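Local coordinates for 27kDa outer membrane protein (Silicibacter pomeroyi, PDB 3GYK) that probably acts as a thiol-disulfide oxidoreductase through its DsbA-like thioredoxin domain, the part of the longer protein present here, at residues 27-32 with 135-140; 49-54 with 170-175; 56-61 with 82-87. All blocks are in the same frame, centred on the assembly; numbering follows the deposited sequence. Where two conformers were deposited one is given.

Interaction 1: 27-32 with 135-140; sequences VEFFDY and ALAQKL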
loop_
_atom_site.group_PDB
_atom_site.type_symbol
_atom_site.label_atom_id
_atom_site.label_comp_id
_atom_site.label_asym_id
_atom_site.label_seq_id
_atom_site.Cartn_x
_atom_site.Cartn_y
_atom_site.Cartn_z
ATOM N N VAL A 27 -1.901 0.007 8.467
ATOM C CA VAL A 27 -1.788 -0.814 7.260
ATOM C C VAL A 27 -2.830 -0.335 6.261
ATOM O O VAL A 27 -3.975 -0.135 6.648
ATOM C CB VAL A 27 -2.061 -2.306 7.583
ATOM C CG1 VAL A 27 -1.892 -3.151 6.331
ATOM C CG2 VAL A 27 -1.103 -2.800 8.713
ATOM N N GLU A 28 -2.460 -0.164 4.987
ATOM C CA GLU A 28 -3.464 0.190 3.975
ATOM C C GLU A 28 -3.494 -0.911 2.922
ATOM O O GLU A 28 -2.437 -1.368 2.464
ATOM C CB GLU A 28 -3.097 1.512 3.276
ATOM C CG GLU A 28 -4.196 1.926 2.270
ATOM C CD GLU A 28 -3.897 3.200 1.470
ATOM O OE1 GLU A 28 -2.871 3.860 1.727
ATOM O OE2 GLU A 28 -4.707 3.500 0.534
ATOM N N PHE A 29 -4.708 -1.330 2.560
ATOM C CA PHE A 29 -4.938 -2.266 1.451
ATOM C C PHE A 29 -5.470 -1.403 0.308
ATOM O O PHE A 29 -6.463 -0.672 0.480
ATOM C CB PHE A 29 -6.034 -3.263 1.840
ATOM C CG PHE A 29 -5.595 -4.349 2.830
ATOM C CD1 PHE A 29 -5.536 -5.690 2.436
ATOM C CD2 PHE A 29 -5.306 -4.025 4.174
ATOM C CE1 PHE A 29 -5.175 -6.700 3.334
ATOM C CE2 PHE A 29 -4.949 -5.030 5.092
ATOM C CZ PHE A 29 -4.862 -6.361 4.678
ATOM N N PHE A 30 -4.866 -1.502 -0.874
ATOM C CA PHE A 30 -5.249 -0.575 -1.947
ATOM C C PHE A 30 -5.059 -1.180 -3.346
ATOM O O PHE A 30 -4.393 -2.219 -3.507
ATOM C CB PHE A 30 -4.396 0.715 -1.854
ATOM C CG PHE A 30 -2.916 0.448 -1.901
ATOM C CD1 PHE A 30 -2.275 0.248 -3.114
ATOM C CD2 PHE A 30 -2.175 0.345 -0.714
ATOM C CE1 PHE A 30 -0.908 -0.028 -3.167
ATOM C CE2 PHE A 30 -0.800 0.043 -0.760
ATOM C CZ PHE A 30 -0.171 -0.127 -1.984
ATOM N N ASP A 31 -5.656 -0.488 -4.330
ATOM C CA ASP A 31 -5.636 -0.882 -5.759
ATOM C C ASP A 31 -5.418 0.428 -6.510
ATOM O O ASP A 31 -6.077 1.434 -6.208
ATOM C CB ASP A 31 -6.996 -1.529 -6.096
ATOM C CG ASP A 31 -7.138 -1.939 -7.560
ATOM O OD1 ASP A 31 -6.997 -1.056 -8.438
ATOM O OD2 ASP A 31 -7.439 -3.131 -7.818
ATOM N N TYR A 32 -4.498 0.421 -7.487
ATOM C CA TYR A 32 -4.124 1.656 -8.200
ATOM C C TYR A 32 -5.219 2.254 -9.077
ATOM O O TYR A 32 -5.096 3.392 -9.478
ATOM C CB TYR A 32 -2.804 1.502 -9.006
ATOM C CG TYR A 32 -1.618 1.321 -8.094
ATOM C CD1 TYR A 32 -1.094 2.412 -7.378
ATOM C CD2 TYR A 32 -1.033 0.066 -7.925
ATOM C CE1 TYR A 32 -0.009 2.245 -6.483
ATOM C CE2 TYR A 32 0.067 -0.117 -7.041
ATOM C CZ TYR A 32 0.566 0.973 -6.334
ATOM O OH TYR A 32 1.615 0.766 -5.459
ATOM N N ALA A 135 -5.560 -13.038 1.337
ATOM C CA ALA A 135 -5.862 -13.829 2.516
ATOM C C ALA A 135 -6.101 -12.919 3.724
ATOM O O ALA A 135 -7.061 -13.129 4.477
ATOM C CB ALA A 135 -4.749 -14.865 2.811
ATOM N N LEU A 136 -5.254 -11.909 3.895
ATOM C CA LEU A 136 -5.411 -11.009 5.058
ATOM C C LEU A 136 -6.733 -10.232 4.931
ATOM O O LEU A 136 -7.445 -10.053 5.931
ATOM C CB LEU A 136 -4.239 -10.024 5.171
ATOM C CG LEU A 136 -2.923 -10.671 5.663
ATOM C CD1 LEU A 136 -1.791 -9.696 5.442
ATOM C CD2 LEU A 136 -2.993 -11.086 7.147
ATOM N N ALA A 137 -7.038 -9.781 3.712
ATOM C CA ALA A 137 -8.294 -9.043 3.500
ATOM C C ALA A 137 -9.477 -9.916 3.910
ATOM O O ALA A 137 -10.385 -9.433 4.608
ATOM C CB ALA A 137 -8.441 -8.561 2.037
ATOM N N GLN A 138 -9.453 -11.206 3.551
ATOM C CA GLN A 138 -10.576 -12.074 3.890
ATOM C C GLN A 138 -10.657 -12.241 5.404
ATOM O O GLN A 138 -11.751 -12.203 5.979
ATOM C CB GLN A 138 -10.515 -13.435 3.185
ATOM C CG GLN A 138 -11.647 -14.402 3.626
ATOM C CD GLN A 138 -11.983 -15.459 2.607
ATOM O OE1 GLN A 138 -11.966 -15.207 1.409
ATOM N NE2 GLN A 138 -12.310 -16.659 3.080
ATOM N N LYS A 139 -9.497 -12.384 6.046
ATOM C CA LYS A 139 -9.448 -12.628 7.500
ATOM C C LYS A 139 -10.069 -11.435 8.249
ATOM O O LYS A 139 -10.820 -11.629 9.240
ATOM C CB LYS A 139 -7.987 -12.819 7.925
ATOM C CG LYS A 139 -7.776 -13.097 9.437
ATOM C CD LYS A 139 -8.195 -14.511 9.800
ATOM C CE LYS A 139 -7.944 -14.818 11.272
ATOM N NZ LYS A 139 -8.919 -15.835 11.790
ATOM N N LEU A 140 -9.789 -10.236 7.747
ATOM C CA LEU A 140 -10.182 -8.972 8.425
ATOM C C LEU A 140 -11.597 -8.520 8.052
ATOM O O LEU A 140 -12.076 -7.538 8.604
ATOM C CB LEU A 140 -9.175 -7.864 8.123
ATOM C CG LEU A 140 -7.761 -8.180 8.643
ATOM C CD1 LEU A 140 -6.778 -7.124 8.138
ATOM C CD2 LEU A 140 -7.770 -8.350 10.178
#
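Phe29 carries the whole strand side of this contact, driving the far end of its ring against one side of helix 124-140. Its CZ meets CB of Leu136 at 3.7 Å, with the leucine carbon lying at the ring edge and close to its plane. One atom round the ring, CE1 comes within 4.0 Å of CB of Ala137 and also touches the backbone there. The third neighbour, Leu140, brings the CD1 branch to 4.0 Å from CZ, and both leucine side chains run at about a right angle to that of Phe29. Leu136, Ala137 and Leu140, spaced one and three residues apart, come round to the same side of the helix. The methyl of Ala137 lets the ring approach the backbone, while Leu136 meets the ring with CB and Leu140 with a branch methyl.

The side chain of Phe29 leaves the strand toward the helix, and a chi1 of -75°, with CG opposite the carbonyl carbon, swings the ring so that CZ and CE1 meet it. Backbone bonding to Ser147 anchors Phe29 in the strand, Phe142 meets its ring edge-to-face, and Leu8 of helix 3-9 touches both leucines. The strand and helix segments cross at -109°, their axes 10.7 Å apart at closest approach. No hydrogen bond joins them; the join is apolar and buried, a helix laid across a central strand, as in the layered alpha/beta thioredoxin fold.

Interaction 2: 49-54 with 170-175; sequences DADPNV and RARKAA
An Asx turn just after helix 35-50 presents the carboxylate of Asp51 to Arg172 of the C-terminal helix 161-174. OD1 of Asp51 accepts from N of Asn53 at 3.0 Å, a bond on its anti side, and residues 51-54 form a type I beta turn leading into strand 54-60. Arg172 answers end-on with two nitrogens: NH1 bonds OD2 of Asp51 at 2.8 Å and NH2 bonds OD1 of Asp51 at 3.0 Å. The first uses the syn lone pair and lies close to the guanidinium plane. The second reaches the syn side of OD1 but stands 27° out of the carboxylate plane, in keeping with the 48° between the two flat groups. NH2 also makes a weak bond to O of Asn53, 3.1 Å away at the guanidinium edge.

Arginine suits this place because its chain, extended from CG to NE, spans the gap between helix and turn and still offers several N-H groups. Gln165 donates to OD2 of Asp51. The guanidinium is bonded to two aspartates, Asp51 through NH1 and NH2 and Asp23 through a salt bridge at NE, an arrangement that should favour its positive charge and fix its rotation. Paired with arginine and bonded by a backbone N-H, Asp51 is probably kept ionised, so that a partly buried charge pair ties the C-terminal helix to the turn.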
loop_
_atom_site.group_PDB
_atom_site.type_symbol
_atom_site.label_atom_id
_atom_site.label_comp_id
_atom_site.label_asym_id
_atom_site.label_seq_id
_atom_site.Cartn_x
_atom_site.Cartn_y
_atom_site.Cartn_z
ATOM N N ASP A 49 3.319 13.062 7.178
ATOM C CA ASP A 49 4.033 14.333 7.313
ATOM C C ASP A 49 3.809 14.981 8.673
ATOM O O ASP A 49 4.686 15.660 9.197
ATOM C CB ASP A 49 3.595 15.322 6.227
ATOM C CG ASP A 49 4.004 14.879 4.849
ATOM O OD1 ASP A 49 4.759 13.892 4.756
ATOM O OD2 ASP A 49 3.566 15.497 3.858
ATOM N N ALA A 50 2.618 14.777 9.223
ATOM C CA ALA A 50 2.211 15.394 10.471
ATOM C C ALA A 50 2.714 14.621 11.684
ATOM O O ALA A 50 3.007 15.220 12.729
ATOM C CB ALA A 50 0.695 15.475 10.512
ATOM N N ASP A 51 2.809 13.303 11.536
ATOM C CA ASP A 51 3.101 12.400 12.646
ATOM C C ASP A 51 4.319 11.535 12.319
ATOM O O ASP A 51 4.194 10.519 11.626
ATOM C CB ASP A 51 1.890 11.492 12.934
ATOM C CG ASP A 51 1.991 10.801 14.297
ATOM O OD1 ASP A 51 3.129 10.475 14.724
ATOM O OD2 ASP A 51 0.930 10.601 14.952
ATOM N N PRO A 52 5.496 11.937 12.834
ATOM C CA PRO A 52 6.730 11.228 12.523
ATOM C C PRO A 52 6.880 9.920 13.303
ATOM O O PRO A 52 7.936 9.289 13.230
ATOM C CB PRO A 52 7.819 12.224 12.945
ATOM C CG PRO A 52 7.220 13.015 14.048
ATOM C CD PRO A 52 5.726 13.105 13.701
ATOM N N ASN A 53 5.851 9.531 14.055
ATOM C CA ASN A 53 5.919 8.311 14.858
ATOM C C ASN A 53 4.918 7.261 14.360
ATOM O O ASN A 53 4.491 6.373 15.106
ATOM C CB ASN A 53 5.719 8.655 16.349
ATOM C CG ASN A 53 6.298 7.596 17.286
ATOM O OD1 ASN A 53 7.203 6.837 16.920
ATOM N ND2 ASN A 53 5.824 7.595 18.527
ATOM N N VAL A 54 4.534 7.380 13.087
ATOM C CA VAL A 54 3.592 6.435 12.439
ATOM C C VAL A 54 4.389 5.603 11.445
ATOM O O VAL A 54 5.160 6.125 10.626
ATOM C CB VAL A 54 2.448 7.181 11.710
ATOM C CG1 VAL A 54 1.668 6.235 10.773
ATOM C CG2 VAL A 54 1.465 7.816 12.736
ATOM N N ARG A 170 -5.835 7.536 19.401
ATOM C CA ARG A 170 -6.591 6.605 20.272
ATOM C C ARG A 170 -5.778 5.351 20.578
ATOM O O ARG A 170 -5.785 4.858 21.706
ATOM C CB ARG A 170 -7.932 6.219 19.625
ATOM C CG ARG A 170 -8.995 7.238 19.903
ATOM C CD ARG A 170 -10.293 6.993 19.120
ATOM N NE ARG A 170 -11.047 8.246 19.074
ATOM C CZ ARG A 170 -11.791 8.715 20.078
ATOM N NH1 ARG A 170 -11.914 8.027 21.215
ATOM N NH2 ARG A 170 -12.425 9.878 19.946
ATOM N N ALA A 171 -5.071 4.860 19.564
ATOM C CA ALA A 171 -4.216 3.689 19.710
ATOM C C ALA A 171 -3.130 3.952 20.734
ATOM O O ALA A 171 -2.832 3.096 21.574
ATOM C CB ALA A 171 -3.609 3.274 18.333
ATOM N N ARG A 172 -2.563 5.157 20.700
ATOM C CA ARG A 172 -1.516 5.506 21.661
ATOM C C ARG A 172 -2.081 5.605 23.060
ATOM O O ARG A 172 -1.449 5.156 24.014
ATOM C CB ARG A 172 -0.827 6.816 21.283
ATOM C CG ARG A 172 -0.043 6.681 20.019
ATOM C CD ARG A 172 0.914 7.844 19.817
ATOM N NE ARG A 172 1.676 7.637 18.587
ATOM C CZ ARG A 172 1.659 8.468 17.544
ATOM N NH1 ARG A 172 0.969 9.607 17.603
ATOM N NH2 ARG A 172 2.389 8.191 16.474
ATOM N N LYS A 173 -3.268 6.190 23.178
ATOM C CA LYS A 173 -3.919 6.299 24.488
ATOM C C LYS A 173 -4.187 4.916 25.082
ATOM O O LYS A 173 -4.037 4.718 26.285
ATOM C CB LYS A 173 -5.216 7.100 24.387
ATOM C CG LYS A 173 -5.087 8.557 24.810
ATOM C CD LYS A 173 -4.850 9.476 23.621
ATOM C CE LYS A 173 -5.046 10.951 23.981
ATOM N NZ LYS A 173 -5.068 11.815 22.756
ATOM N N ALA A 174 -4.556 3.968 24.224
ATOM C CA ALA A 174 -4.938 2.617 24.644
ATOM C C ALA A 174 -3.766 1.681 24.922
ATOM O O ALA A 174 -3.948 0.639 25.547
ATOM C CB ALA A 174 -5.868 1.987 23.615
ATOM N N ALA A 175 -2.573 2.057 24.467
ATOM C CA ALA A 175 -1.414 1.160 24.502
ATOM C C ALA A 175 -0.913 0.934 25.929
ATOM O O ALA A 175 -0.350 -0.127 26.241
ATOM C CB ALA A 175 -0.287 1.713 23.613
ATOM O OXT ALA A 175 -1.033 1.809 26.807
#

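Interaction 3: 56-61 with 82-87; sequences LVYREW and GKYEAF
OE2 of Glu60 is gripped by two tyrosine hydroxyls, one of them across this contact: OH of Tyr84 donates to it at 2.7 Å. The other is that of Tyr32, whose hydroxyl also bonds His88. The phenol of Tyr84 arrives on the anti side of OE2, 22° out of the carboxylate plane, and carboxylate and ring stand nearly perpendicular, 85° apart. Glu60 reaches this position through a bend at chi2 (-93°), which turns its carboxylate to meet the phenol coming from the opposite direction. Tyr84, in the first turn of its helix, has CG anti to the backbone N, and its ring extends from the helix toward the strand.

Tyr58, two residues before Glu60 and therefore on the same side of the strand, adds the apolar half of the contact. Its CD2 lies 3.7 Å from CE2 of Tyr84 and 3.4 Å from OH of Tyr84, near the plane of the Tyr84 ring and at its edge. Tyrosine fits position 84 because the ring can pack against Tyr58 while the hydroxyl satisfies a buried acid. The two hydroxyl partners help accommodate this buried carboxylate oxygen.

Lys83 is the N-cap of helix 84-92, so Tyr84 projects from the very start of that helix onto strand 54-60. Phe30 of the adjoining strand 24-30 packs against both Tyr58 and Tyr84, and Ala72, Ala75 and Leu76 of helix 66-77 touch the side chain of Glu60. The contact thus joins the central thioredoxin-fold sheet to a helix lying between strands 54-60 and 147-150 in the chain, consistent with the helical insertion of DsbA-like proteins.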
loop_
_atom_site.group_PDB
_atom_site.type_symbol
_atom_site.label_atom_id
_atom_site.label_comp_id
_atom_site.label_asym_id
_atom_site.label_seq_id
_atom_site.Cartn_x
_atom_site.Cartn_y
_atom_site.Cartn_z
ATOM N N LEU A 56 3.953 2.887 8.397
ATOM C CA LEU A 56 2.904 2.628 7.396
ATOM C C LEU A 56 3.229 1.386 6.573
ATOM O O LEU A 56 4.253 1.356 5.882
ATOM C CB LEU A 56 2.783 3.835 6.474
ATOM C CG LEU A 56 1.851 3.710 5.281
ATOM C CD1 LEU A 56 0.432 3.702 5.792
ATOM C CD2 LEU A 56 2.078 4.903 4.399
ATOM N N VAL A 57 2.364 0.367 6.651
ATOM C CA VAL A 57 2.610 -0.942 6.015
ATOM C C VAL A 57 1.644 -1.049 4.829
ATOM O O VAL A 57 0.439 -0.789 4.967
ATOM C CB VAL A 57 2.425 -2.134 7.008
ATOM C CG1 VAL A 57 2.338 -3.491 6.247
ATOM C CG2 VAL A 57 3.577 -2.167 8.029
ATOM N N TYR A 58 2.162 -1.453 3.675
ATOM C CA TYR A 58 1.319 -1.541 2.481
ATOM C C TYR A 58 0.979 -2.966 2.077
ATOM O O TYR A 58 1.876 -3.831 1.985
ATOM C CB TYR A 58 2.022 -0.843 1.320
ATOM C CG TYR A 58 1.839 0.657 1.272
ATOM C CD1 TYR A 58 1.016 1.328 2.177
ATOM C CD2 TYR A 58 2.438 1.390 0.273
ATOM C CE1 TYR A 58 0.805 2.717 2.078
ATOM C CE2 TYR A 58 2.244 2.768 0.174
ATOM C CZ TYR A 58 1.423 3.419 1.068
ATOM O OH TYR A 58 1.250 4.778 0.956
ATOM N N ARG A 59 -0.311 -3.203 1.811
ATOM C CA ARG A 59 -0.762 -4.441 1.206
ATOM C C ARG A 59 -1.316 -4.098 -0.188
ATOM O O ARG A 59 -2.386 -3.453 -0.329
ATOM C CB ARG A 59 -1.900 -5.099 2.020
ATOM C CG ARG A 59 -1.533 -5.570 3.460
ATOM C CD ARG A 59 -0.254 -6.428 3.563
ATOM N NE ARG A 59 -0.122 -7.474 2.546
ATOM C CZ ARG A 59 0.769 -8.458 2.631
ATOM N NH1 ARG A 59 1.558 -8.544 3.730
ATOM N NH2 ARG A 59 0.921 -9.324 1.617
ATOM N N GLU A 60 -0.585 -4.521 -1.203
ATOM C CA GLU A 60 -1.072 -4.392 -2.580
ATOM C C GLU A 60 -2.155 -5.426 -2.736
ATOM O O GLU A 60 -1.899 -6.635 -2.601
ATOM C CB GLU A 60 0.086 -4.671 -3.546
ATOM C CG GLU A 60 1.224 -3.678 -3.428
ATOM C CD GLU A 60 1.067 -2.503 -4.424
ATOM O OE1 GLU A 60 0.123 -2.538 -5.243
ATOM O OE2 GLU A 60 1.908 -1.574 -4.392
ATOM N N TRP A 61 -3.378 -4.959 -3.014
ATOM C CA TRP A 61 -4.536 -5.843 -3.134
ATOM C C TRP A 61 -5.272 -5.514 -4.430
ATOM O O TRP A 61 -6.311 -4.830 -4.432
ATOM C CB TRP A 61 -5.452 -5.692 -1.907
ATOM C CG TRP A 61 -6.549 -6.709 -1.851
ATOM C CD1 TRP A 61 -6.536 -7.975 -2.395
ATOM C CD2 TRP A 61 -7.834 -6.554 -1.234
ATOM N NE1 TRP A 61 -7.737 -8.606 -2.158
ATOM C CE2 TRP A 61 -8.545 -7.764 -1.444
ATOM C CE3 TRP A 61 -8.450 -5.514 -0.508
ATOM C CZ2 TRP A 61 -9.854 -7.957 -0.990
ATOM C CZ3 TRP A 61 -9.770 -5.717 -0.054
ATOM C CH2 TRP A 61 -10.440 -6.915 -0.291
ATOM N N GLY A 82 14.879 -0.176 -5.789
ATOM C CA GLY A 82 14.924 0.765 -4.687
ATOM C C GLY A 82 14.010 1.944 -4.890
ATOM O O GLY A 82 14.254 3.026 -4.340
ATOM N N LYS A 83 12.930 1.738 -5.646
ATOM C CA LYS A 83 12.093 2.847 -6.066
ATOM C C LYS A 83 10.608 2.605 -5.773
ATOM O O LYS A 83 9.754 3.245 -6.381
ATOM C CB LYS A 83 12.305 3.130 -7.567
ATOM C CG LYS A 83 13.624 3.825 -7.893
ATOM C CD LYS A 83 13.770 4.041 -9.405
ATOM C CE LYS A 83 14.851 5.054 -9.717
ATOM N NZ LYS A 83 16.207 4.442 -9.575
ATOM N N TYR A 84 10.307 1.701 -4.830
ATOM C CA TYR A 84 8.912 1.396 -4.485
ATOM C C TYR A 84 8.115 2.648 -4.111
ATOM O O TYR A 84 7.048 2.915 -4.683
ATOM C CB TYR A 84 8.797 0.323 -3.366
ATOM C CG TYR A 84 7.345 0.044 -3.061
ATOM C CD1 TYR A 84 6.612 -0.839 -3.855
ATOM C CD2 TYR A 84 6.680 0.732 -2.029
ATOM C CE1 TYR A 84 5.255 -1.085 -3.590
ATOM C CE2 TYR A 84 5.342 0.521 -1.772
ATOM C CZ TYR A 84 4.632 -0.376 -2.578
ATOM O OH TYR A 84 3.303 -0.584 -2.346
ATOM N N GLU A 85 8.605 3.410 -3.132
ATOM C CA GLU A 85 7.828 4.545 -2.639
ATOM C C GLU A 85 7.546 5.584 -3.738
ATOM O O GLU A 85 6.396 6.020 -3.896
ATOM C CB GLU A 85 8.499 5.213 -1.416
ATOM C CG GLU A 85 7.638 6.330 -0.840
ATOM C CD GLU A 85 8.172 6.949 0.450
ATOM O OE1 GLU A 85 9.078 6.344 1.094
ATOM O OE2 GLU A 85 7.677 8.050 0.807
ATOM N N ALA A 86 8.583 5.977 -4.485
ATOM C CA ALA A 86 8.409 6.998 -5.518
ATOM C C ALA A 86 7.421 6.497 -6.571
ATOM O O ALA A 86 6.557 7.253 -7.053
ATOM C CB ALA A 86 9.739 7.325 -6.165
ATOM N N PHE A 87 7.528 5.213 -6.907
ATOM C CA PHE A 87 6.650 4.624 -7.929
ATOM C C PHE A 87 5.197 4.544 -7.440
ATOM O O PHE A 87 4.256 4.896 -8.180
ATOM C CB PHE A 87 7.199 3.242 -8.323
ATOM C CG PHE A 87 6.598 2.648 -9.591
ATOM C CD1 PHE A 87 6.080 3.449 -10.618
ATOM C CD2 PHE A 87 6.598 1.254 -9.760
ATOM C CE1 PHE A 87 5.562 2.863 -11.789
ATOM C CE2 PHE A 87 6.081 0.659 -10.913
ATOM C CZ PHE A 87 5.567 1.471 -11.941
#

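Interactions 1 and 3 meet across two neighbouring strands, 24-30 and 54-60, with centres 13 Å apart. The backbone bond from Arg59 N to Glu28 O is 2.9 Å, and the shared bond between Tyr32 OH and Glu60 OE2, 2.6 Å, links the segments again. CB of Ala137 packs against CZ2 of Trp61 at 3.4 Å. Successive residues of strand 24-30 point to opposite faces: Phe29 serves helix 124-140, Phe30 the side of helix 84-92. Interaction 2 is about 21 Å from each of the others, centre to centre, where helix 35-50 turns into strand 54-60. Near Phe29, without touching it, lie Cys34 and Cys37, a CxxC pair consistent with a thioredoxin-type redox centre.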